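Local coordinates for CARDB domain-containing protein (Pyrococcus furiosus, PDB 3IDU), which is of unknown function but binds two manganese ions through its CARDB domain, an all-beta module of a longer archaeal protein, at residues 15-20 / 45-50; 21-26 / 90-95; 36-41 / 77-82; 53-58 / 96-101. All blocks are in the same frame, centred on the assembly; numbering follows the deposited sequence.

Contact 1: 15-20 / 45-50; sequences EFPDLT and GGIGVP. With MN (manganese (II) ion), chain C.
Pro-17 sits directly against the backbone of a glycine: its CA lies 3.8 Å from Gly-45 CA, and a beta carbon on Gly-45 would collide with Phe-16 O and Pro-17 CA. The contact joins the segment leading into strand 19-24 of the CARDB beta-sandwich, a member of the E-set clan, to the loop entering strand 49-58. Polar support across it is slight, a weak, bent hydrogen bond from Gly-46 N to Phe-16 O (N-H...O angle 129°). Apolar contacts do more. Pro-17 CD meets Ile-47 CB obliquely, while Pro-17 CB lies 3.6 Å from Val-49 CG2, the two side chains crossing near a right angle. Asp-18 has its CG anti to the backbone N (chi1 -174°), which leads the carboxylate away from the glycines to manganese. Glu-104, Asn-106, Asn-109 and Asn-110 are ligands too. Leu-19 binds this ion through its carbonyl O, 2.2 Å away, while its CD2 meets Val-49 CG2 tip to tip at 3.9 Å.

Contact 2: 21-26 / 90-95; sequences VEIKGP and YRINAT
The side chains of Ile-23 and Ile-92 cross at a slant, and one methyl from each makes the contact: Ile-23 CD1 lies 3.6 Å from Ile-92 CG2. Ile-92 offers this shorter branch because CG2 is anti to the backbone N, whereas CG1 (chi1 -66°) leads the longer branch away from segment 21-26. The same Ile-23 CD1 also touches Ala-94 CB at 3.6 Å, and Ile-23 CG1 approaches that methyl equally closely. The longer branch of Ile-23 is thus placed against two residues that lie on one side of strand 90-95, two positions apart. The strand axes explain why the backbones do not pair; side chains fill the gap. Their closest approach is 6.9 Å, their directions differ by 147°, and no hydrogen bond links the segments, as expected where the two sheets of a beta-sandwich face each other across the core. Here strand 19-24 of the three-stranded sheet lies against strand 88-96 of the larger sheet. Further along, Val-21 directs CG2 at the backbone of Ala-94, 3.5 Å from its carbonyl O; the side-chain approach to Ala-94 CB is looser, at 4.5 Å. Val-41 and Ala-112 also pack on Val-21, while Val-56 and Val-116 flank Ile-92 from the neighbouring strands. On the reverse side of strand 88-96, Asn-93 turns its CB away from this interface and uses ND2 to bond Ala-112 O.

Contact 3: 36-41 / 77-82; sequences EYEVHV and VLTFNW
Val-39 and Leu-78 form the shorter pair of backbone bonds, Val-39 N to Leu-78 O at 2.6 Å and Leu-78 N to Val-39 O at 2.8 Å, both nearly straight at the hydrogen. Tyr-37 and Phe-80 form the next hydrogen-bonded pair: Tyr-37 N reaches Phe-80 O at 3.1 Å, but the return bond is weak. These pairs, with non-hydrogen-bonded pairs between and beyond them, establish a regular antiparallel register. On the side bearing His-40, Val-77 CG2 lies over one face of the imidazole, 4.1 Å from its centroid, while His-40 ND1 bonds Glu-75. On the side bearing Phe-80, Tyr-37 CB sits over the phenyl face, 3.7 Å from its centroid. The two aromatic planes are only 11° apart, but the centroids are 5.5 Å from each other, so this is not a full face-to-face stack. Phe-80 CG lies between its backbone N and carbonyl carbon (chi1 69°), swinging the ring toward segment 36-41, where Val-39 CG2 meets its edge 3.6 Å from CE1. An alanine at Phe-80 would remove that ring and would probably leave Tyr-37 CB and Val-39 CG2 without their shared packing surface. Tyr-37 CE1 approaches the edge of Trp-82. Beyond this pair, strand 19-24 completes the three-stranded sheet alongside 35-43, while Val-54 and Val-56 of strand 49-58 and Trp-66 of strand 61-70 pack from the opposing sheet.

Contact 4: 53-58 / 96-101; sequences KVRVYI and VDEENT. With MN (manganese (II) ion), chain D.
Val-54 and Val-96 form an antiparallel non-hydrogen-bonded pair, and just beyond it Asp-97 N bonds Lys-53 O at 3.0 Å as the chain enters a type I turn from Asp-97 to Asn-100. Arg-55, extended from CG to NE, brings its guanidinium edge to Glu-99. The NH2 bond to OE1 is 2.8 Å long and nearly straight (173°); this oxygen lies in the guanidinium plane, although the donor meets it on the syn side, 27° out of the carboxylate plane. A weaker bond runs from NH1 to OE2. One water at the guanidinium edge donates to Lys-53 O and accepts from Glu-98 N and, weakly, from Arg-55 NH1. A leucine in place of Arg-55 would probably leave the Glu-99 carboxylate without its salt-bridge partner and freer to turn. Tyr-57 OH donates to the syn lone pair of Glu-98 OE1 at 2.7 Å, with that oxygen at the ring edge; Thr-95 OG1 also bonds OE1. On the inward side, Val-54 CG2 meets Val-96 CG2 at 4.0 Å. Asp-97 directs its CB away from the strand and binds manganese through OD2 at 2.3 Å, while its OD1 accepts a bond from Thr-101 N. Asn-100 OD1 and a water that donates to Asp-97 O are further ligands. Val-102, Glu-104 and Glu-107 complete this ion's site in the di-manganese centre of the CARDB domain, with Glu-104 shared between both ions.

Overall arrangement
From the N terminus, residues 15-20 reach one manganese site and, in contact 1, meet 45-50 to close a loop containing strand 35-43. Residues 21-26 follow directly and close a much longer loop with 90-95 in contact 2. Within that loop, 36-41 pairs with 77-82, so contact 3 lies wholly inside contact 2; contact 1 crosses both. Contact 4 joins 53-58 to 96-101, following contact 1 in series and crossing contacts 2 and 3. Contact 3 pairs two strands of the smaller sheet, contact 2 joins it to the larger one, and Val-39 CG2 against Val-56 CG2 links contacts 3 and 4. Leu-19 packs on Val-96 and Asp-97, bringing the two metal-binding segments together.

Contact 1: 15-20 / 45-50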
loop_
_atom_site.group_PDB
_atom_site.type_symbol
_atom_site.label_atom_id
_atom_site.label_comp_id
_atom_site.label_asym_id
_atom_site.label_seq_id
_atom_site.Cartn_x
_atom_site.Cartn_y
_atom_site.Cartn_z
ATOM N N GLU A 15 -6.310 -20.067 8.643
ATOM C CA GLU A 15 -7.742 -19.845 8.743
ATOM C C GLU A 15 -8.161 -18.393 8.565
ATOM O O GLU A 15 -9.347 -18.082 8.646
ATOM C CB GLU A 15 -8.255 -20.369 10.087
ATOM C CG GLU A 15 -7.988 -21.850 10.321
ATOM C CD GLU A 15 -8.547 -22.723 9.216
ATOM O OE1 GLU A 15 -9.723 -22.533 8.838
ATOM O OE2 GLU A 15 -7.812 -23.607 8.727
ATOM N N PHE A 16 -7.203 -17.499 8.323
ATOM C CA PHE A 16 -7.531 -16.081 8.141
ATOM C C PHE A 16 -6.673 -15.381 7.111
ATOM O O PHE A 16 -5.510 -15.731 6.915
ATOM C CB PHE A 16 -7.335 -15.280 9.432
ATOM C CG PHE A 16 -8.126 -15.776 10.596
ATOM C CD1 PHE A 16 -7.617 -16.767 11.427
ATOM C CD2 PHE A 16 -9.366 -15.225 10.885
ATOM C CE1 PHE A 16 -8.332 -17.203 12.537
ATOM C CE2 PHE A 16 -10.091 -15.650 11.989
ATOM C CZ PHE A 16 -9.574 -16.643 12.821
ATOM N N PRO A 17 -7.236 -14.374 6.435
ATOM C CA PRO A 17 -6.393 -13.685 5.464
ATOM C C PRO A 17 -5.625 -12.647 6.287
ATOM O O PRO A 17 -5.877 -12.499 7.482
ATOM C CB PRO A 17 -7.412 -13.037 4.517
ATOM C CG PRO A 17 -8.570 -12.731 5.422
ATOM C CD PRO A 17 -8.648 -13.966 6.316
ATOM N N ASP A 18 -4.660 -11.974 5.675
ATOM C CA ASP A 18 -3.950 -10.898 6.358
ATOM C C ASP A 18 -3.415 -9.964 5.303
ATOM O O ASP A 18 -2.415 -10.240 4.643
ATOM C CB ASP A 18 -2.790 -11.364 7.246
ATOM C CG ASP A 18 -2.184 -10.200 8.034
ATOM O OD1 ASP A 18 -2.749 -9.090 7.948
ATOM O OD2 ASP A 18 -1.163 -10.375 8.735
ATOM N N LEU A 19 -4.111 -8.854 5.151
ATOM C CA LEU A 19 -3.756 -7.851 4.175
ATOM C C LEU A 19 -2.674 -6.924 4.692
ATOM O O LEU A 19 -2.690 -6.523 5.850
ATOM C CB LEU A 19 -5.000 -7.044 3.832
ATOM C CG LEU A 19 -6.132 -7.880 3.244
ATOM C CD1 LEU A 19 -7.443 -7.110 3.302
ATOM C CD2 LEU A 19 -5.783 -8.243 1.807
ATOM N N THR A 20 -1.735 -6.581 3.821
ATOM C CA THR A 20 -0.663 -5.674 4.192
ATOM C C THR A 20 -0.330 -4.807 2.983
ATOM O O THR A 20 -0.631 -5.175 1.848
ATOM C CB THR A 20 0.602 -6.438 4.630
ATOM O OG1 THR A 20 1.475 -5.542 5.333
ATOM C CG2 THR A 20 1.331 -6.989 3.421
ATOM N N GLY A 45 -2.226 -14.416 4.508
ATOM C CA GLY A 45 -3.044 -15.505 5.020
ATOM C C GLY A 45 -3.372 -16.663 4.096
ATOM O O GLY A 45 -3.060 -16.635 2.907
ATOM N N GLY A 46 -4.021 -17.680 4.661
ATOM C CA GLY A 46 -4.392 -18.863 3.898
ATOM C C GLY A 46 -5.795 -18.816 3.317
ATOM O O GLY A 46 -6.244 -19.769 2.672
ATOM N N ILE A 47 -6.494 -17.712 3.559
ATOM C CA ILE A 47 -7.844 -17.518 3.042
ATOM C C ILE A 47 -7.781 -16.324 2.104
ATOM O O ILE A 47 -7.126 -15.330 2.409
ATOM C CB ILE A 47 -8.847 -17.227 4.176
ATOM C CG1 ILE A 47 -8.888 -18.409 5.143
ATOM C CG2 ILE A 47 -10.226 -16.955 3.593
ATOM C CD1 ILE A 47 -9.359 -19.706 4.523
ATOM N N GLY A 48 -8.438 -16.433 0.956
ATOM C CA GLY A 48 -8.412 -15.343 -0.001
ATOM C C GLY A 48 -9.326 -14.178 0.335
ATOM O O GLY A 48 -10.168 -14.258 1.236
ATOM N N VAL A 49 -9.143 -13.088 -0.404
ATOM C CA VAL A 49 -9.927 -11.876 -0.241
ATOM C C VAL A 49 -10.495 -11.502 -1.601
ATOM O O VAL A 49 -9.805 -10.919 -2.429
ATOM C CB VAL A 49 -9.053 -10.717 0.275
ATOM C CG1 VAL A 49 -9.886 -9.451 0.391
ATOM C CG2 VAL A 49 -8.459 -11.097 1.639
ATOM N N PRO A 50 -11.765 -11.850 -1.851
ATOM C CA PRO A 50 -12.429 -11.552 -3.123
ATOM C C PRO A 50 -12.447 -10.077 -3.492
ATOM O O PRO A 50 -12.351 -9.721 -4.668
ATOM C CB PRO A 50 -13.837 -12.109 -2.913
ATOM C CG PRO A 50 -13.606 -13.259 -1.985
ATOM C CD PRO A 50 -12.618 -12.688 -0.992
HETATM MN MN MN C . -3.463 -6.857 7.926
#

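Contact 2: 21-26 / 90-95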
loop_
_atom_site.group_PDB
_atom_site.type_symbol
_atom_site.label_atom_id
_atom_site.label_comp_id
_atom_site.label_asym_id
_atom_site.label_seq_id
_atom_site.Cartn_x
_atom_site.Cartn_y
_atom_site.Cartn_z
ATOM N N VAL A 21 0.287 -3.659 3.227
ATOM C CA VAL A 21 0.659 -2.752 2.147
ATOM C C VAL A 21 2.034 -2.139 2.375
ATOM O O VAL A 21 2.461 -1.935 3.512
ATOM C CB VAL A 21 -0.352 -1.594 1.994
ATOM C CG1 VAL A 21 -1.675 -2.113 1.478
ATOM C CG2 VAL A 21 -0.534 -0.886 3.328
ATOM N N GLU A 22 2.716 -1.843 1.273
ATOM C CA GLU A 22 4.039 -1.236 1.315
ATOM C C GLU A 22 4.163 -0.351 0.081
ATOM O O GLU A 22 3.678 -0.704 -0.995
ATOM C CB GLU A 22 5.129 -2.309 1.279
ATOM C CG GLU A 22 6.425 -1.889 1.955
ATOM C CD GLU A 22 7.614 -2.733 1.526
ATOM O OE1 GLU A 22 7.441 -3.949 1.318
ATOM O OE2 GLU A 22 8.723 -2.177 1.407
ATOM N N ILE A 23 4.809 0.800 0.238
ATOM C CA ILE A 23 5.000 1.732 -0.870
ATOM C C ILE A 23 6.467 1.711 -1.285
ATOM O O ILE A 23 7.351 1.649 -0.433
ATOM C CB ILE A 23 4.660 3.172 -0.451
ATOM C CG1 ILE A 23 3.187 3.273 -0.052
ATOM C CG2 ILE A 23 5.000 4.133 -1.584
ATOM C CD1 ILE A 23 2.892 4.454 0.851
ATOM N N LYS A 24 6.724 1.751 -2.588
ATOM C CA LYS A 24 8.094 1.770 -3.088
ATOM C C LYS A 24 8.227 2.794 -4.206
ATOM O O LYS A 24 7.358 2.900 -5.069
ATOM C CB LYS A 24 8.512 0.389 -3.602
ATOM C CG LYS A 24 8.582 -0.668 -2.522
ATOM C CD LYS A 24 9.336 -1.897 -2.992
ATOM C CE LYS A 24 9.381 -2.946 -1.894
ATOM N NZ LYS A 24 10.215 -4.112 -2.280
ATOM N N GLY A 25 9.315 3.554 -4.181
ATOM C CA GLY A 25 9.534 4.563 -5.201
ATOM C C GLY A 25 10.563 5.581 -4.749
ATOM O O GLY A 25 11.122 5.441 -3.666
ATOM N N PRO A 26 10.832 6.625 -5.550
ATOM C CA PRO A 26 11.818 7.645 -5.174
ATOM C C PRO A 26 11.438 8.432 -3.925
ATOM O O PRO A 26 10.306 8.899 -3.789
ATOM C CB PRO A 26 11.886 8.527 -6.417
ATOM C CG PRO A 26 10.489 8.451 -6.948
ATOM C CD PRO A 26 10.185 6.969 -6.828
ATOM N N TYR A 90 6.638 15.750 1.662
ATOM C CA TYR A 90 5.326 15.130 1.542
ATOM C C TYR A 90 5.294 13.727 2.143
ATOM O O TYR A 90 6.275 12.988 2.069
ATOM C CB TYR A 90 4.923 15.064 0.066
ATOM C CG TYR A 90 4.737 16.415 -0.588
ATOM C CD1 TYR A 90 3.471 16.987 -0.706
ATOM C CD2 TYR A 90 5.828 17.126 -1.087
ATOM C CE1 TYR A 90 3.292 18.232 -1.305
ATOM C CE2 TYR A 90 5.664 18.373 -1.687
ATOM C CZ TYR A 90 4.395 18.919 -1.794
ATOM O OH TYR A 90 4.228 20.150 -2.390
ATOM N N ARG A 91 4.161 13.369 2.740
ATOM C CA ARG A 91 3.984 12.049 3.340
ATOM C C ARG A 91 2.960 11.251 2.539
ATOM O O ARG A 91 1.809 11.663 2.400
ATOM C CB ARG A 91 3.513 12.181 4.792
ATOM C CG ARG A 91 3.158 10.848 5.451
ATOM C CD ARG A 91 2.750 11.015 6.918
ATOM N NE ARG A 91 3.837 11.533 7.749
ATOM C CZ ARG A 91 4.098 12.824 7.942
ATOM N NH1 ARG A 91 3.346 13.751 7.362
ATOM N NH2 ARG A 91 5.111 13.190 8.718
ATOM N N ILE A 92 3.389 10.118 1.995
ATOM C CA ILE A 92 2.493 9.266 1.222
ATOM C C ILE A 92 2.009 8.144 2.135
ATOM O O ILE A 92 2.809 7.503 2.815
ATOM C CB ILE A 92 3.205 8.618 -0.004
ATOM C CG1 ILE A 92 3.620 9.689 -1.019
ATOM C CG2 ILE A 92 2.253 7.659 -0.717
ATOM C CD1 ILE A 92 4.591 10.711 -0.497
ATOM N N ASN A 93 0.699 7.927 2.165
ATOM C CA ASN A 93 0.127 6.864 2.970
ATOM C C ASN A 93 -0.623 5.931 2.042
ATOM O O ASN A 93 -1.215 6.362 1.056
ATOM C CB ASN A 93 -0.860 7.401 4.021
ATOM C CG ASN A 93 -0.170 7.975 5.247
ATOM O OD1 ASN A 93 -0.292 9.162 5.542
ATOM N ND2 ASN A 93 0.554 7.129 5.972
ATOM N N ALA A 94 -0.579 4.642 2.354
ATOM C CA ALA A 94 -1.292 3.651 1.573
ATOM C C ALA A 94 -2.042 2.807 2.588
ATOM O O ALA A 94 -1.497 2.455 3.635
ATOM C CB ALA A 94 -0.318 2.795 0.777
ATOM N N THR A 95 -3.301 2.507 2.302
ATOM C CA THR A 95 -4.094 1.703 3.220
ATOM C C THR A 95 -4.844 0.610 2.482
ATOM O O THR A 95 -5.183 0.757 1.307
ATOM C CB THR A 95 -5.145 2.551 3.967
ATOM O OG1 THR A 95 -6.176 2.952 3.052
ATOM C CG2 THR A 95 -4.504 3.797 4.564
#

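Contact 3: 36-41 / 77-82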
loop_
_atom_site.group_PDB
_atom_site.type_symbol
_atom_site.label_atom_id
_atom_site.label_comp_id
_atom_site.label_asym_id
_atom_site.label_seq_id
_atom_site.Cartn_x
_atom_site.Cartn_y
_atom_site.Cartn_z
ATOM N N GLU A 36 7.245 7.663 -10.601
ATOM C CA GLU A 36 6.471 6.429 -10.582
ATOM C C GLU A 36 6.636 5.681 -9.263
ATOM O O GLU A 36 7.755 5.396 -8.834
ATOM C CB GLU A 36 6.897 5.531 -11.750
ATOM C CG GLU A 36 6.732 6.187 -13.119
ATOM C CD GLU A 36 7.203 5.307 -14.265
ATOM O OE1 GLU A 36 7.120 5.754 -15.429
ATOM O OE2 GLU A 36 7.657 4.174 -14.005
ATOM N N TYR A 37 5.514 5.373 -8.619
ATOM C CA TYR A 37 5.537 4.651 -7.351
ATOM C C TYR A 37 4.807 3.330 -7.468
ATOM O O TYR A 37 4.008 3.132 -8.378
ATOM C CB TYR A 37 4.892 5.479 -6.238
ATOM C CG TYR A 37 5.690 6.696 -5.836
ATOM C CD1 TYR A 37 5.605 7.884 -6.561
ATOM C CD2 TYR A 37 6.556 6.648 -4.747
ATOM C CE1 TYR A 37 6.369 8.999 -6.205
ATOM C CE2 TYR A 37 7.322 7.751 -4.385
ATOM C CZ TYR A 37 7.225 8.921 -5.117
ATOM O OH TYR A 37 7.995 10.005 -4.765
ATOM N N GLU A 38 5.090 2.420 -6.544
ATOM C CA GLU A 38 4.431 1.125 -6.552
ATOM C C GLU A 38 3.858 0.815 -5.183
ATOM O O GLU A 38 4.505 1.034 -4.157
ATOM C CB GLU A 38 5.409 0.013 -6.944
ATOM C CG GLU A 38 6.134 0.242 -8.259
ATOM C CD GLU A 38 6.956 -0.959 -8.681
ATOM O OE1 GLU A 38 7.703 -1.496 -7.835
ATOM O OE2 GLU A 38 6.862 -1.363 -9.859
ATOM N N VAL A 39 2.630 0.316 -5.175
ATOM C CA VAL A 39 1.983 -0.066 -3.935
ATOM C C VAL A 39 1.942 -1.589 -3.963
ATOM O O VAL A 39 1.312 -2.181 -4.836
ATOM C CB VAL A 39 0.549 0.493 -3.845
ATOM C CG1 VAL A 39 -0.107 0.018 -2.557
ATOM C CG2 VAL A 39 0.583 2.025 -3.883
ATOM N N HIS A 40 2.654 -2.216 -3.030
ATOM C CA HIS A 40 2.697 -3.670 -2.941
ATOM C C HIS A 40 1.665 -4.136 -1.917
ATOM O O HIS A 40 1.826 -3.907 -0.721
ATOM C CB HIS A 40 4.096 -4.135 -2.519
ATOM C CG HIS A 40 5.152 -3.885 -3.551
ATOM N ND1 HIS A 40 5.909 -4.895 -4.101
ATOM C CD2 HIS A 40 5.552 -2.741 -4.159
ATOM C CE1 HIS A 40 6.728 -4.387 -5.006
ATOM N NE2 HIS A 40 6.531 -3.082 -5.060
ATOM N N VAL A 41 0.603 -4.776 -2.396
ATOM C CA VAL A 41 -0.454 -5.268 -1.512
ATOM C C VAL A 41 -0.351 -6.788 -1.458
ATOM O O VAL A 41 -0.304 -7.456 -2.493
ATOM C CB VAL A 41 -1.854 -4.824 -2.018
ATOM C CG1 VAL A 41 -2.151 -5.450 -3.372
ATOM C CG2 VAL A 41 -2.924 -5.194 -1.003
ATOM N N VAL A 77 1.125 -5.725 -7.411
ATOM C CA VAL A 77 1.816 -4.452 -7.461
ATOM C C VAL A 77 0.933 -3.458 -8.192
ATOM O O VAL A 77 0.623 -3.624 -9.375
ATOM C CB VAL A 77 3.177 -4.568 -8.194
ATOM C CG1 VAL A 77 3.879 -3.214 -8.208
ATOM C CG2 VAL A 77 4.049 -5.604 -7.501
ATOM N N LEU A 78 0.500 -2.441 -7.461
ATOM C CA LEU A 78 -0.348 -1.396 -8.010
ATOM C C LEU A 78 0.564 -0.219 -8.295
ATOM O O LEU A 78 1.488 0.053 -7.534
ATOM C CB LEU A 78 -1.408 -0.991 -6.987
ATOM C CG LEU A 78 -2.238 -2.129 -6.388
ATOM C CD1 LEU A 78 -3.270 -1.539 -5.443
ATOM C CD2 LEU A 78 -2.914 -2.922 -7.497
ATOM N N THR A 79 0.318 0.484 -9.389
ATOM C CA THR A 79 1.169 1.611 -9.716
ATOM C C THR A 79 0.390 2.903 -9.853
ATOM O O THR A 79 -0.819 2.898 -10.087
ATOM C CB THR A 79 1.923 1.370 -11.034
ATOM O OG1 THR A 79 0.977 1.220 -12.098
ATOM C CG2 THR A 79 2.779 0.117 -10.936
ATOM N N PHE A 80 1.095 4.010 -9.685
ATOM C CA PHE A 80 0.496 5.326 -9.836
ATOM C C PHE A 80 1.609 6.330 -10.080
ATOM O O PHE A 80 2.685 6.241 -9.481
ATOM C CB PHE A 80 -0.329 5.721 -8.597
ATOM C CG PHE A 80 0.491 5.991 -7.363
ATOM C CD1 PHE A 80 0.807 4.961 -6.480
ATOM C CD2 PHE A 80 0.934 7.282 -7.075
ATOM C CE1 PHE A 80 1.550 5.213 -5.325
ATOM C CE2 PHE A 80 1.679 7.546 -5.926
ATOM C CZ PHE A 80 1.987 6.509 -5.048
ATOM N N ASN A 81 1.360 7.268 -10.984
ATOM C CA ASN A 81 2.348 8.291 -11.290
ATOM C C ASN A 81 1.991 9.558 -10.536
ATOM O O ASN A 81 0.823 9.820 -10.257
ATOM C CB ASN A 81 2.383 8.585 -12.792
ATOM C CG ASN A 81 2.656 7.345 -13.625
ATOM O OD1 ASN A 81 3.439 6.474 -13.234
ATOM N ND2 ASN A 81 2.020 7.267 -14.791
ATOM N N TRP A 82 3.009 10.341 -10.200
ATOM C CA TRP A 82 2.799 11.586 -9.484
ATOM C C TRP A 82 3.782 12.654 -9.942
ATOM O O TRP A 82 4.998 12.481 -9.845
ATOM C CB TRP A 82 2.941 11.366 -7.978
ATOM C CG TRP A 82 2.779 12.622 -7.172
ATOM C CD1 TRP A 82 1.835 13.595 -7.348
ATOM C CD2 TRP A 82 3.549 13.013 -6.031
ATOM N NE1 TRP A 82 1.970 14.568 -6.385
ATOM C CE2 TRP A 82 3.015 14.236 -5.563
ATOM C CE3 TRP A 82 4.641 12.451 -5.357
ATOM C CZ2 TRP A 82 3.533 14.904 -4.451
ATOM C CZ3 TRP A 82 5.156 13.113 -4.249
ATOM C CH2 TRP A 82 4.600 14.330 -3.807
#

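Contact 4: 53-58 / 96-101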
loop_
_atom_site.group_PDB
_atom_site.type_symbol
_atom_site.label_atom_id
_atom_site.label_comp_id
_atom_site.label_asym_id
_atom_site.label_seq_id
_atom_site.Cartn_x
_atom_site.Cartn_y
_atom_site.Cartn_z
ATOM N N LYS A 53 -10.561 -2.667 -0.644
ATOM C CA LYS A 53 -10.134 -1.392 -1.190
ATOM C C LYS A 53 -8.737 -0.974 -0.753
ATOM O O LYS A 53 -8.345 -1.154 0.400
ATOM C CB LYS A 53 -11.145 -0.307 -0.803
ATOM C CG LYS A 53 -12.562 -0.566 -1.318
ATOM C CD LYS A 53 -13.512 0.564 -0.945
ATOM C CE LYS A 53 -14.915 0.328 -1.494
ATOM N NZ LYS A 53 -15.863 1.426 -1.130
ATOM N N VAL A 54 -7.991 -0.422 -1.699
ATOM C CA VAL A 54 -6.652 0.075 -1.436
ATOM C C VAL A 54 -6.726 1.566 -1.769
ATOM O O VAL A 54 -7.334 1.960 -2.772
ATOM C CB VAL A 54 -5.596 -0.615 -2.335
ATOM C CG1 VAL A 54 -4.214 -0.015 -2.082
ATOM C CG2 VAL A 54 -5.576 -2.111 -2.049
ATOM N N ARG A 55 -6.125 2.388 -0.919
ATOM C CA ARG A 55 -6.144 3.823 -1.114
ATOM C C ARG A 55 -4.767 4.423 -0.882
ATOM O O ARG A 55 -4.005 3.961 -0.026
ATOM C CB ARG A 55 -7.149 4.478 -0.150
ATOM C CG ARG A 55 -8.592 3.966 -0.258
ATOM C CD ARG A 55 -9.505 4.680 0.741
ATOM N NE ARG A 55 -10.913 4.274 0.671
ATOM C CZ ARG A 55 -11.411 3.154 1.193
ATOM N NH1 ARG A 55 -10.623 2.301 1.831
ATOM N NH2 ARG A 55 -12.710 2.896 1.098
ATOM N N VAL A 56 -4.446 5.442 -1.671
ATOM C CA VAL A 56 -3.182 6.153 -1.536
ATOM C C VAL A 56 -3.528 7.606 -1.230
ATOM O O VAL A 56 -4.390 8.203 -1.872
ATOM C CB VAL A 56 -2.320 6.068 -2.824
ATOM C CG1 VAL A 56 -1.238 7.148 -2.804
ATOM C CG2 VAL A 56 -1.660 4.702 -2.908
ATOM N N TYR A 57 -2.852 8.146 -0.223
ATOM C CA TYR A 57 -3.039 9.515 0.231
ATOM C C TYR A 57 -1.715 10.249 0.139
ATOM O O TYR A 57 -0.654 9.655 0.331
ATOM C CB TYR A 57 -3.464 9.543 1.701
ATOM C CG TYR A 57 -4.766 8.858 2.026
ATOM C CD1 TYR A 57 -5.965 9.565 2.024
ATOM C CD2 TYR A 57 -4.800 7.505 2.366
ATOM C CE1 TYR A 57 -7.162 8.952 2.356
ATOM C CE2 TYR A 57 -5.996 6.882 2.698
ATOM C CZ TYR A 57 -7.174 7.610 2.691
ATOM O OH TYR A 57 -8.355 6.989 3.019
ATOM N N ILE A 58 -1.785 11.542 -0.142
ATOM C CA ILE A 58 -0.598 12.382 -0.209
ATOM C C ILE A 58 -0.905 13.530 0.750
ATOM O O ILE A 58 -1.825 14.308 0.514
ATOM C CB ILE A 58 -0.366 12.888 -1.642
ATOM C CG1 ILE A 58 -0.051 11.692 -2.549
ATOM C CG2 ILE A 58 0.765 13.911 -1.663
ATOM C CD1 ILE A 58 0.167 12.045 -4.004
ATOM N N VAL A 96 -5.100 -0.489 3.177
ATOM C CA VAL A 96 -5.863 -1.579 2.597
ATOM C C VAL A 96 -6.914 -1.962 3.639
ATOM O O VAL A 96 -6.630 -2.023 4.834
ATOM C CB VAL A 96 -4.956 -2.770 2.201
ATOM C CG1 VAL A 96 -4.217 -3.310 3.415
ATOM C CG2 VAL A 96 -5.794 -3.860 1.547
ATOM N N ASP A 97 -8.136 -2.189 3.166
ATOM C CA ASP A 97 -9.275 -2.495 4.023
ATOM C C ASP A 97 -9.380 -1.481 5.152
ATOM O O ASP A 97 -9.539 -1.843 6.317
ATOM C CB ASP A 97 -9.206 -3.898 4.625
ATOM C CG ASP A 97 -10.489 -4.262 5.356
ATOM O OD1 ASP A 97 -11.555 -3.784 4.916
ATOM O OD2 ASP A 97 -10.447 -5.020 6.348
ATOM N N GLU A 98 -9.298 -0.207 4.801
ATOM C CA GLU A 98 -9.379 0.844 5.798
ATOM C C GLU A 98 -10.715 0.818 6.535
ATOM O O GLU A 98 -10.785 1.198 7.704
ATOM C CB GLU A 98 -9.174 2.203 5.134
ATOM C CG GLU A 98 -8.657 3.260 6.077
ATOM C CD GLU A 98 -8.482 4.597 5.395
ATOM O OE1 GLU A 98 -7.965 4.621 4.256
ATOM O OE2 GLU A 98 -8.851 5.622 6.001
ATOM N N GLU A 99 -11.773 0.371 5.855
ATOM C CA GLU A 99 -13.111 0.299 6.459
ATOM C C GLU A 99 -13.255 -0.959 7.308
ATOM O O GLU A 99 -14.306 -1.212 7.896
ATOM C CB GLU A 99 -14.191 0.293 5.374
ATOM C CG GLU A 99 -13.955 -0.734 4.281
ATOM C CD GLU A 99 -13.180 -0.164 3.106
ATOM O OE1 GLU A 99 -13.760 0.661 2.365
ATOM O OE2 GLU A 99 -11.998 -0.533 2.924
ATOM N N ASN A 100 -12.172 -1.726 7.367
ATOM C CA ASN A 100 -12.101 -2.974 8.109
ATOM C C ASN A 100 -13.335 -3.851 7.968
ATOM O O ASN A 100 -14.078 -4.089 8.924
ATOM C CB ASN A 100 -11.805 -2.712 9.584
ATOM C CG ASN A 100 -11.533 -3.992 10.348
ATOM O OD1 ASN A 100 -10.968 -4.960 9.801
ATOM N ND2 ASN A 100 -11.918 -4.010 11.620
ATOM N N THR A 101 -13.538 -4.334 6.750
ATOM C CA THR A 101 -14.658 -5.211 6.449
ATOM C C THR A 101 -14.142 -6.642 6.288
ATOM O O THR A 101 -14.909 -7.563 6.007
ATOM C CB THR A 101 -15.380 -4.762 5.159
ATOM O OG1 THR A 101 -14.433 -4.648 4.091
ATOM C CG2 THR A 101 -16.055 -3.410 5.373
HETATM MN MN MN D . -9.309 -5.855 8.115
HETATM O O HOH W 1 -8.282 1.149 2.271
HETATM O O HOH W 2 -8.729 -3.595 8.164
#